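Local atomic coordinates of glycoside hydrolase family 16 protein (Akkermansia muciniphila, PDB entry 6T2N), a protein that probably acts as a family 16 endo-beta-galactosidase (O-glycanase) that cuts within mucin O-glycan chains to initiate mucin breakdown in the human gut. Residues D97-L102 against L295-R300; W56-N61 against K68-E73; H198-G203 against T253-G258. All blocks are in the same frame, centred on the assembly; numbering follows the deposited sequence.

Contacts 1 and 2 are neighbours, their centres about 9 Å apart, and meet at one calcium ion bound by the backbone oxygens of Gly98, Asp297 and Glu59 together with Asp297 OD1. Strands 57-58 and 292-302 run side by side there: Val299 O lies 2.8 Å from Asp58 N, a probable hydrogen bond, and a salt bridge joins Arg300 NH2 to Glu59 OE1 at 2.9 Å. Contact 3 lies across the chain's centre, its centre about 35 Å from that of contact 1 and 32 Å from that of contact 2. Its 198-203 segment continues strand 192-198, which pairs with strand 179-181, the start of a sequence fitting the family 16 ExDxxE signature, probably marking the active-site side.

Contact 1. Residues D97-L102 against L295-R300; sequences DGCLVL and LIDYVR. With CA (calcium ion), chain C.
A chi1 of -167° sets the Asp297 carboxylate beside the residue's own carbonyl carbon, and OD1 and the backbone O can thus hold the same calcium ion, OD1 at 2.7 Å. From the facing segment Gly98 O reaches the same ion at 2.4 Å, which bridges the two segments. OD2 stays 4.0 Å from the metal, so the carboxylate binds through one oxygen. Cys99, with SG opposite its carbonyl carbon (chi1 -52°), lays its sulfur alongside this group, 3.6 Å from Asp297 OD1.

Beyond the metal the segments pair as antiparallel strands. Leu100 and Ile296 form a hydrogen-bonded pair: Ile296 N meets Leu100 O in the carbonyl plane at 2.8 Å with a nearly straight N-H (167°), while the return bond from Leu100 N to Ile296 O is weak. Their side chains run side by side, and Ile296 CD1 touches both Leu100 CD2 (3.8 Å) and Leu102 CD1 (4.0 Å). On the other face of the sheet Leu295 CD2 packs against both methyls of Val101, coming within 3.7 Å of CG2.

Asp297 and Tyr298 both face Arg151 on strand 146-153, a classic beta bulge in strand 292-302. Glu59 adds its backbone O to the calcium, and this backbone-rich site at a bulged strand is consistent with the structural calcium sites of family 16 jelly-roll enzymes.

Contact 2. Residues W56-N61 against K68-E73; sequences WGDEFN and KKWKPE. With CA (calcium ion), chain C.
Trp70, Lys69 and Trp56 bury the most surface here, and the indole of Trp70 is met from several directions. Trp56 points the edge of its six-membered ring at one face of Trp70, a T-shaped pair with centroids 5.5 Å apart and planes at 63°. Phe60 approaches obliquely, with CZ 3.6 Å from Trp70 CZ2. In the plane of the indole, NE1 donates to Asp58 OD2 at 2.8 Å, although the N-H arrives from above the carboxylate plane, 42° out of it. The other oxygen, Asp58 OD1, accepts from Phe60 N at 2.9 Å; this Asx turn steadies the carboxylate that receives the indole. A leucine in place of Trp70 would probably leave Asp58 OD2 without its N-H donor and open a gap between the rings of Trp56 and Phe60.

Lys69 runs in the opposite direction to Trp56, its chain extended beyond CG, with CD over one face of the Trp56 indole, offset toward its rim, and CG 3.8 Å from Trp56 CZ2. NZ ends at Gly57 O, where the modelled hydrogen bond is too short to be trusted in detail. Lys69 O lies at the edge of the Trp56 ring and accepts a hydrogen bond from Thr140 OG1.

Trp70 further touches Val299 in one sheet and Leu269 and Leu271 in the other, making this an aromatic cluster packed between the two sheets of a beta-sandwich jelly roll.

Contact 3. Residues H198-G203 against T253-G258; sequences HLSPDG and TNYANG
Tyr255 lays its ring against Gly203 and Ser200 where two loops of the jelly roll meet, one following strand 192-198 and the other following strand 243-249. Gly203 CA sits over a face of the ring, a CH-pi contact 3.7 Å from the centroid, and Ser200 O lies in the ring plane at its edge. With CG opposite the carbonyl carbon (chi1 -78°), the tyrosine extends along the 198-203 loop until its hydroxyl comes to the backbone of Ser200. There Ser200 N gives Tyr255 OH a weak but fairly straight hydrogen bond, 3.3 Å long with an angle of 166° at the hydrogen. Leu199 CB lies 3.9 Å from the same oxygen.

Away from the ring the packing is lighter. Ala256 CB approaches Asp202 CB at 4.2 Å, while Asp202 turns OD1 back to the backbone N of Val204 within its own loop.

A second shell fixes the tyrosine: its OH is also hydrogen-bonded to Val176 O, and Trp172 packs edge-to-face with the ring, so that a third loop joins the two. Beside Leu199, Thr253 OG1 is hydrogen-bonded to Asn261 ND2, and Leu199 CD1 rests against Thr253 CB and CG2, 3.7 Å from each.

Contact 1. Residues D97-L102 against L295-R300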
loop_
_atom_site.group_PDB
_atom_site.type_symbol
_atom_site.label_atom_id
_atom_site.label_comp_id
_atom_site.label_asym_id
_atom_site.label_seq_id
_atom_site.Cartn_x
_atom_site.Cartn_y
_atom_site.Cartn_z
ATOM N N ASP A 97 -9.605 2.904 19.346
ATOM C CA ASP A 97 -11.020 2.707 18.945
ATOM C C ASP A 97 -11.119 1.655 17.834
ATOM O O ASP A 97 -11.860 1.914 16.868
ATOM C CB ASP A 97 -11.639 4.033 18.500
ATOM C CG ASP A 97 -11.788 5.066 19.609
ATOM O OD1 ASP A 97 -12.370 4.751 20.722
ATOM O OD2 ASP A 97 -11.362 6.204 19.344
ATOM N N GLY A 98 -10.410 0.529 17.964
ATOM C CA GLY A 98 -10.565 -0.606 17.030
ATOM C C GLY A 98 -10.258 -0.213 15.586
ATOM O O GLY A 98 -10.918 -0.705 14.656
ATOM N N CYS A 99 -9.308 0.693 15.409
ATOM C CA CYS A 99 -8.528 0.821 14.169
ATOM C C CYS A 99 -7.047 0.730 14.528
ATOM O O CYS A 99 -6.672 1.077 15.697
ATOM C CB CYS A 99 -8.762 2.154 13.482
ATOM S SG CYS A 99 -10.511 2.498 13.253
ATOM N N LEU A 100 -6.259 0.266 13.552
ATOM C CA LEU A 100 -4.832 0.630 13.415
ATOM C C LEU A 100 -4.737 2.143 13.193
ATOM O O LEU A 100 -5.432 2.686 12.245
ATOM C CB LEU A 100 -4.224 -0.084 12.208
ATOM C CG LEU A 100 -2.786 0.317 11.894
ATOM C CD1 LEU A 100 -1.875 -0.051 13.048
ATOM C CD2 LEU A 100 -2.308 -0.333 10.617
ATOM N N VAL A 101 -3.870 2.764 13.994
ATOM C CA VAL A 101 -3.577 4.217 13.971
ATOM C C VAL A 101 -2.128 4.362 13.490
ATOM O O VAL A 101 -1.211 3.850 14.203
ATOM C CB VAL A 101 -3.823 4.838 15.362
ATOM C CG1 VAL A 101 -3.653 6.349 15.374
ATOM C CG2 VAL A 101 -5.195 4.469 15.870
ATOM N N LEU A 102 -1.918 4.999 12.329
ATOM C CA LEU A 102 -0.577 5.418 11.882
ATOM C C LEU A 102 -0.524 6.928 11.995
ATOM O O LEU A 102 -1.280 7.606 11.259
ATOM C CB LEU A 102 -0.393 4.995 10.437
ATOM C CG LEU A 102 -0.626 3.519 10.136
ATOM C CD1 LEU A 102 -0.569 3.252 8.626
ATOM C CD2 LEU A 102 0.391 2.685 10.885
ATOM N N LEU A 295 -6.390 6.152 9.988
ATOM C CA LEU A 295 -7.131 5.099 10.707
ATOM C C LEU A 295 -7.521 4.015 9.716
ATOM O O LEU A 295 -8.206 4.351 8.706
ATOM C CB LEU A 295 -8.364 5.738 11.341
ATOM C CG LEU A 295 -8.043 6.901 12.275
ATOM C CD1 LEU A 295 -9.295 7.453 12.902
ATOM C CD2 LEU A 295 -7.048 6.471 13.346
ATOM N N ILE A 296 -7.125 2.770 9.977
ATOM C CA ILE A 296 -7.628 1.610 9.179
ATOM C C ILE A 296 -8.622 0.863 10.061
ATOM O O ILE A 296 -8.183 0.235 11.062
ATOM C CB ILE A 296 -6.487 0.686 8.713
ATOM C CG1 ILE A 296 -5.568 1.376 7.718
ATOM C CG2 ILE A 296 -7.045 -0.587 8.147
ATOM C CD1 ILE A 296 -4.373 1.988 8.359
ATOM N N ASP A 297 -9.904 0.913 9.726
ATOM C CA ASP A 297 -10.888 0.119 10.504
ATOM C C ASP A 297 -10.605 -1.379 10.278
ATOM O O ASP A 297 -10.546 -2.117 11.244
ATOM C CB ASP A 297 -12.320 0.583 10.247
ATOM C CG ASP A 297 -13.315 0.021 11.242
ATOM O OD1 ASP A 297 -13.034 0.006 12.471
ATOM O OD2 ASP A 297 -14.373 -0.378 10.789
ATOM N N TYR A 298 -10.441 -1.860 9.061
ATOM C CA TYR A 298 -10.200 -3.309 8.873
ATOM C C TYR A 298 -9.481 -3.626 7.558
ATOM O O TYR A 298 -9.411 -2.803 6.604
ATOM C CB TYR A 298 -11.502 -4.104 9.011
ATOM C CG TYR A 298 -12.595 -3.764 8.038
ATOM C CD1 TYR A 298 -12.493 -4.068 6.682
ATOM C CD2 TYR A 298 -13.764 -3.168 8.474
ATOM C CE1 TYR A 298 -13.524 -3.776 5.794
ATOM C CE2 TYR A 298 -14.806 -2.881 7.603
ATOM C CZ TYR A 298 -14.686 -3.186 6.263
ATOM O OH TYR A 298 -15.699 -2.858 5.429
ATOM N N VAL A 299 -8.911 -4.824 7.565
ATOM C CA VAL A 299 -8.320 -5.492 6.380
ATOM C C VAL A 299 -8.921 -6.890 6.323
ATOM O O VAL A 299 -8.761 -7.627 7.306
ATOM C CB VAL A 299 -6.788 -5.503 6.475
ATOM C CG1 VAL A 299 -6.154 -6.291 5.330
ATOM C CG2 VAL A 299 -6.254 -4.077 6.557
ATOM N N ARG A 300 -9.662 -7.188 5.254
ATOM C CA ARG A 300 -10.296 -8.507 4.995
ATOM C C ARG A 300 -9.958 -8.966 3.588
ATOM O O ARG A 300 -10.309 -8.235 2.617
ATOM C CB ARG A 300 -11.802 -8.373 5.108
ATOM C CG ARG A 300 -12.200 -7.726 6.418
ATOM C CD ARG A 300 -13.694 -7.574 6.456
ATOM N NE ARG A 300 -14.155 -7.057 7.731
ATOM C CZ ARG A 300 -15.270 -6.373 7.879
ATOM N NH1 ARG A 300 -16.036 -6.094 6.845
ATOM N NH2 ARG A 300 -15.640 -5.960 9.062
HETATM CA CA CA C . -12.085 -2.407 13.344
#

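Contact 2. Residues W56-N61 against K68-E73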
loop_
_atom_site.group_PDB
_atom_site.type_symbol
_atom_site.label_atom_id
_atom_site.label_comp_id
_atom_site.label_asym_id
_atom_site.label_seq_id
_atom_site.Cartn_x
_atom_site.Cartn_y
_atom_site.Cartn_z
ATOM N N TRP A 56 -8.173 -14.249 5.460
ATOM C CA TRP A 56 -7.164 -13.516 6.267
ATOM C C TRP A 56 -7.623 -12.079 6.489
ATOM O O TRP A 56 -8.339 -11.530 5.616
ATOM C CB TRP A 56 -5.802 -13.581 5.569
ATOM C CG TRP A 56 -4.607 -13.096 6.335
ATOM C CD1 TRP A 56 -3.688 -13.860 6.996
ATOM C CD2 TRP A 56 -4.123 -11.743 6.423
ATOM N NE1 TRP A 56 -2.693 -13.080 7.518
ATOM C CE2 TRP A 56 -2.926 -11.780 7.165
ATOM C CE3 TRP A 56 -4.576 -10.517 5.928
ATOM C CZ2 TRP A 56 -2.185 -10.636 7.422
ATOM C CZ3 TRP A 56 -3.844 -9.385 6.176
ATOM C CH2 TRP A 56 -2.659 -9.451 6.907
ATOM N N GLY A 57 -7.243 -11.518 7.642
ATOM C CA GLY A 57 -7.488 -10.100 7.951
ATOM C C GLY A 57 -7.367 -9.747 9.432
ATOM O O GLY A 57 -6.656 -10.413 10.246
ATOM N N ASP A 58 -7.979 -8.629 9.769
ATOM C CA ASP A 58 -7.672 -7.907 11.027
ATOM C C ASP A 58 -8.739 -6.828 11.154
ATOM O O ASP A 58 -8.944 -6.042 10.184
ATOM C CB ASP A 58 -6.232 -7.365 11.077
ATOM C CG ASP A 58 -5.613 -7.313 12.473
ATOM O OD1 ASP A 58 -6.365 -6.998 13.443
ATOM O OD2 ASP A 58 -4.382 -7.604 12.578
ATOM N N GLU A 59 -9.455 -6.882 12.272
ATOM C CA GLU A 59 -10.459 -5.863 12.619
ATOM C C GLU A 59 -9.787 -4.934 13.617
ATOM O O GLU A 59 -10.340 -3.871 13.846
ATOM C CB GLU A 59 -11.738 -6.577 13.040
ATOM C CG GLU A 59 -12.091 -7.697 12.065
ATOM C CD GLU A 59 -12.228 -7.170 10.590
ATOM O OE1 GLU A 59 -13.175 -6.340 10.468
ATOM O OE2 GLU A 59 -11.569 -7.704 9.620
ATOM N N PHE A 60 -8.582 -5.294 14.075
ATOM C CA PHE A 60 -7.742 -4.459 14.965
ATOM C C PHE A 60 -8.506 -4.165 16.236
ATOM O O PHE A 60 -8.755 -2.990 16.513
ATOM C CB PHE A 60 -7.418 -3.125 14.300
ATOM C CG PHE A 60 -6.560 -3.297 13.075
ATOM C CD1 PHE A 60 -5.291 -3.863 13.190
ATOM C CD2 PHE A 60 -7.034 -2.941 11.815
ATOM C CE1 PHE A 60 -4.512 -4.060 12.059
ATOM C CE2 PHE A 60 -6.246 -3.124 10.694
ATOM C CZ PHE A 60 -4.990 -3.679 10.826
ATOM N N ASN A 61 -8.938 -5.219 16.912
ATOM C CA ASN A 61 -9.675 -5.122 18.193
ATOM C C ASN A 61 -8.750 -5.531 19.325
ATOM O O ASN A 61 -9.176 -5.434 20.467
ATOM C CB ASN A 61 -10.916 -6.006 18.184
ATOM C CG ASN A 61 -11.967 -5.390 17.297
ATOM O OD1 ASN A 61 -12.138 -4.169 17.344
ATOM N ND2 ASN A 61 -12.590 -6.201 16.448
ATOM N N LYS A 68 2.443 -11.303 14.120
ATOM C CA LYS A 68 2.354 -12.443 13.184
ATOM C C LYS A 68 1.509 -11.973 11.990
ATOM O O LYS A 68 1.471 -12.705 11.010
ATOM C CB LYS A 68 1.788 -13.669 13.913
ATOM C CG LYS A 68 0.277 -13.805 13.743
ATOM C CD LYS A 68 -0.556 -14.575 14.778
ATOM C CE LYS A 68 -1.988 -14.694 14.269
ATOM N NZ LYS A 68 -2.976 -14.960 15.334
ATOM N N LYS A 69 0.908 -10.782 12.037
ATOM C CA LYS A 69 0.166 -10.203 10.878
ATOM C C LYS A 69 0.800 -8.926 10.265
ATOM O O LYS A 69 0.648 -8.711 9.031
ATOM C CB LYS A 69 -1.264 -9.928 11.330
ATOM C CG LYS A 69 -2.148 -11.139 11.179
ATOM C CD LYS A 69 -3.595 -10.839 11.389
ATOM C CE LYS A 69 -4.337 -12.092 11.778
ATOM N NZ LYS A 69 -5.770 -11.807 11.965
ATOM N N TRP A 70 1.423 -8.070 11.071
ATOM C CA TRP A 70 2.015 -6.792 10.619
ATOM C C TRP A 70 3.405 -6.625 11.213
ATOM O O TRP A 70 3.632 -7.104 12.324
ATOM C CB TRP A 70 1.126 -5.637 11.021
ATOM C CG TRP A 70 -0.313 -5.862 10.708
ATOM C CD1 TRP A 70 -1.281 -6.299 11.565
ATOM C CD2 TRP A 70 -0.951 -5.653 9.443
ATOM N NE1 TRP A 70 -2.490 -6.335 10.934
ATOM C CE2 TRP A 70 -2.316 -5.966 9.621
ATOM C CE3 TRP A 70 -0.505 -5.242 8.178
ATOM C CZ2 TRP A 70 -3.238 -5.901 8.571
ATOM C CZ3 TRP A 70 -1.424 -5.141 7.155
ATOM C CH2 TRP A 70 -2.775 -5.456 7.356
ATOM N N LYS A 71 4.296 -5.967 10.479
ATOM C CA LYS A 71 5.615 -5.560 10.988
ATOM C C LYS A 71 5.799 -4.112 10.610
ATOM O O LYS A 71 5.233 -3.660 9.629
ATOM C CB LYS A 71 6.726 -6.498 10.537
ATOM C CG LYS A 71 6.621 -7.846 11.220
ATOM C CD LYS A 71 7.812 -8.725 10.936
ATOM C CE LYS A 71 7.588 -10.170 11.345
ATOM N NZ LYS A 71 7.681 -10.345 12.815
ATOM N N PRO A 72 6.473 -3.338 11.483
ATOM C CA PRO A 72 6.729 -1.931 11.226
ATOM C C PRO A 72 7.832 -1.891 10.169
ATOM O O PRO A 72 8.749 -2.676 10.252
ATOM C CB PRO A 72 7.223 -1.402 12.604
ATOM C CG PRO A 72 7.911 -2.588 13.207
ATOM C CD PRO A 72 7.029 -3.748 12.793
ATOM N N GLU A 73 7.731 -0.981 9.224
ATOM C CA GLU A 73 8.919 -0.609 8.437
ATOM C C GLU A 73 9.691 0.303 9.366
ATOM O O GLU A 73 9.011 1.028 10.083
ATOM C CB GLU A 73 8.535 0.113 7.145
ATOM C CG GLU A 73 7.667 -0.666 6.175
ATOM C CD GLU A 73 7.802 -0.100 4.772
ATOM O OE1 GLU A 73 7.451 1.079 4.630
ATOM O OE2 GLU A 73 8.312 -0.815 3.856
HETATM CA CA CA C . -12.085 -2.407 13.344
#

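Contact 3. Residues H198-G203 against T253-G258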
loop_
_atom_site.group_PDB
_atom_site.type_symbol
_atom_site.label_atom_id
_atom_site.label_comp_id
_atom_site.label_asym_id
_atom_site.label_seq_id
_atom_site.Cartn_x
_atom_site.Cartn_y
_atom_site.Cartn_z
ATOM N N HIS A 198 1.801 -0.326 -11.620
ATOM C CA HIS A 198 3.178 0.058 -12.008
ATOM C C HIS A 198 3.779 -1.256 -12.400
ATOM O O HIS A 198 3.486 -2.260 -11.694
ATOM C CB HIS A 198 4.048 0.659 -10.876
ATOM C CG HIS A 198 3.582 1.939 -10.268
ATOM N ND1 HIS A 198 3.958 3.166 -10.768
ATOM C CD2 HIS A 198 2.767 2.181 -9.223
ATOM C CE1 HIS A 198 3.402 4.113 -10.064
ATOM N NE2 HIS A 198 2.656 3.533 -9.113
ATOM N N LEU A 199 4.560 -1.215 -13.468
ATOM C CA LEU A 199 5.037 -2.392 -14.249
ATOM C C LEU A 199 5.834 -1.893 -15.437
ATOM O O LEU A 199 5.676 -0.703 -15.840
ATOM C CB LEU A 199 3.889 -3.277 -14.739
ATOM C CG LEU A 199 3.052 -2.826 -15.929
ATOM C CD1 LEU A 199 2.356 -4.069 -16.418
ATOM C CD2 LEU A 199 1.992 -1.779 -15.611
ATOM N N SER A 200 6.710 -2.730 -15.942
ATOM C CA SER A 200 7.552 -2.294 -17.063
ATOM C C SER A 200 6.798 -2.605 -18.348
ATOM O O SER A 200 5.851 -3.387 -18.351
ATOM C CB SER A 200 8.896 -2.893 -17.002
ATOM O OG SER A 200 8.899 -4.110 -17.708
ATOM N N PRO A 201 7.126 -1.897 -19.441
ATOM C CA PRO A 201 6.327 -1.999 -20.649
ATOM C C PRO A 201 6.447 -3.425 -21.207
ATOM O O PRO A 201 5.461 -3.975 -21.552
ATOM C CB PRO A 201 6.851 -0.870 -21.540
ATOM C CG PRO A 201 8.207 -0.466 -20.971
ATOM C CD PRO A 201 8.239 -0.941 -19.542
ATOM N N ASP A 202 7.638 -3.999 -21.224
ATOM C CA ASP A 202 7.921 -5.406 -21.603
ATOM C C ASP A 202 8.630 -6.040 -20.415
ATOM O O ASP A 202 8.869 -5.314 -19.439
ATOM C CB ASP A 202 8.849 -5.374 -22.801
ATOM C CG ASP A 202 9.885 -4.269 -22.669
ATOM O OD1 ASP A 202 10.307 -4.006 -21.536
ATOM O OD2 ASP A 202 10.252 -3.669 -23.691
ATOM N N GLY A 203 9.117 -7.265 -20.477
ATOM C CA GLY A 203 9.923 -7.720 -19.313
ATOM C C GLY A 203 11.315 -7.070 -19.179
ATOM O O GLY A 203 12.007 -7.461 -18.271
ATOM N N THR A 253 -0.717 -7.263 -19.714
ATOM C CA THR A 253 0.522 -7.139 -18.894
ATOM C C THR A 253 1.387 -8.402 -19.028
ATOM O O THR A 253 2.108 -8.706 -18.061
ATOM C CB THR A 253 0.199 -6.855 -17.423
ATOM O OG1 THR A 253 -0.319 -7.988 -16.712
ATOM C CG2 THR A 253 -0.821 -5.749 -17.308
ATOM N N ASN A 254 1.373 -9.080 -20.179
ATOM C CA ASN A 254 2.329 -10.178 -20.473
ATOM C C ASN A 254 3.700 -9.475 -20.733
ATOM O O ASN A 254 3.735 -8.388 -21.592
ATOM C CB ASN A 254 1.818 -11.078 -21.644
ATOM C CG ASN A 254 0.955 -12.307 -21.215
ATOM O OD1 ASN A 254 1.326 -12.841 -20.113
ATOM N ND2 ASN A 254 -0.151 -12.535 -21.576
ATOM N N TYR A 255 4.783 -10.091 -20.243
ATOM C CA TYR A 255 6.149 -9.562 -20.522
ATOM C C TYR A 255 6.706 -10.368 -21.681
ATOM O O TYR A 255 6.359 -11.538 -21.700
ATOM C CB TYR A 255 7.105 -9.689 -19.324
ATOM C CG TYR A 255 6.958 -8.682 -18.204
ATOM C CD1 TYR A 255 6.527 -7.385 -18.433
ATOM C CD2 TYR A 255 7.324 -9.026 -16.916
ATOM C CE1 TYR A 255 6.437 -6.466 -17.408
ATOM C CE2 TYR A 255 7.198 -8.132 -15.864
ATOM C CZ TYR A 255 6.771 -6.844 -16.120
ATOM O OH TYR A 255 6.665 -5.953 -15.118
ATOM N N ALA A 256 7.615 -9.775 -22.464
ATOM C CA ALA A 256 8.228 -10.289 -23.717
ATOM C C ALA A 256 8.985 -11.588 -23.471
ATOM O O ALA A 256 9.498 -11.758 -22.304
ATOM C CB ALA A 256 9.162 -9.260 -24.304
ATOM N N ASN A 257 9.054 -12.410 -24.557
ATOM C CA ASN A 257 9.693 -13.765 -24.667
ATOM C C ASN A 257 8.816 -14.796 -23.810
ATOM O O ASN A 257 7.562 -14.899 -23.695
ATOM C CB ASN A 257 11.160 -13.672 -24.241
ATOM C CG ASN A 257 11.858 -12.617 -25.071
ATOM O OD1 ASN A 257 12.186 -12.841 -26.245
ATOM N ND2 ASN A 257 12.043 -11.453 -24.475
ATOM N N GLY A 258 9.583 -15.431 -22.871
ATOM C CA GLY A 258 8.988 -16.105 -21.689
ATOM C C GLY A 258 8.583 -15.087 -20.639
ATOM O O GLY A 258 7.386 -14.741 -20.533
#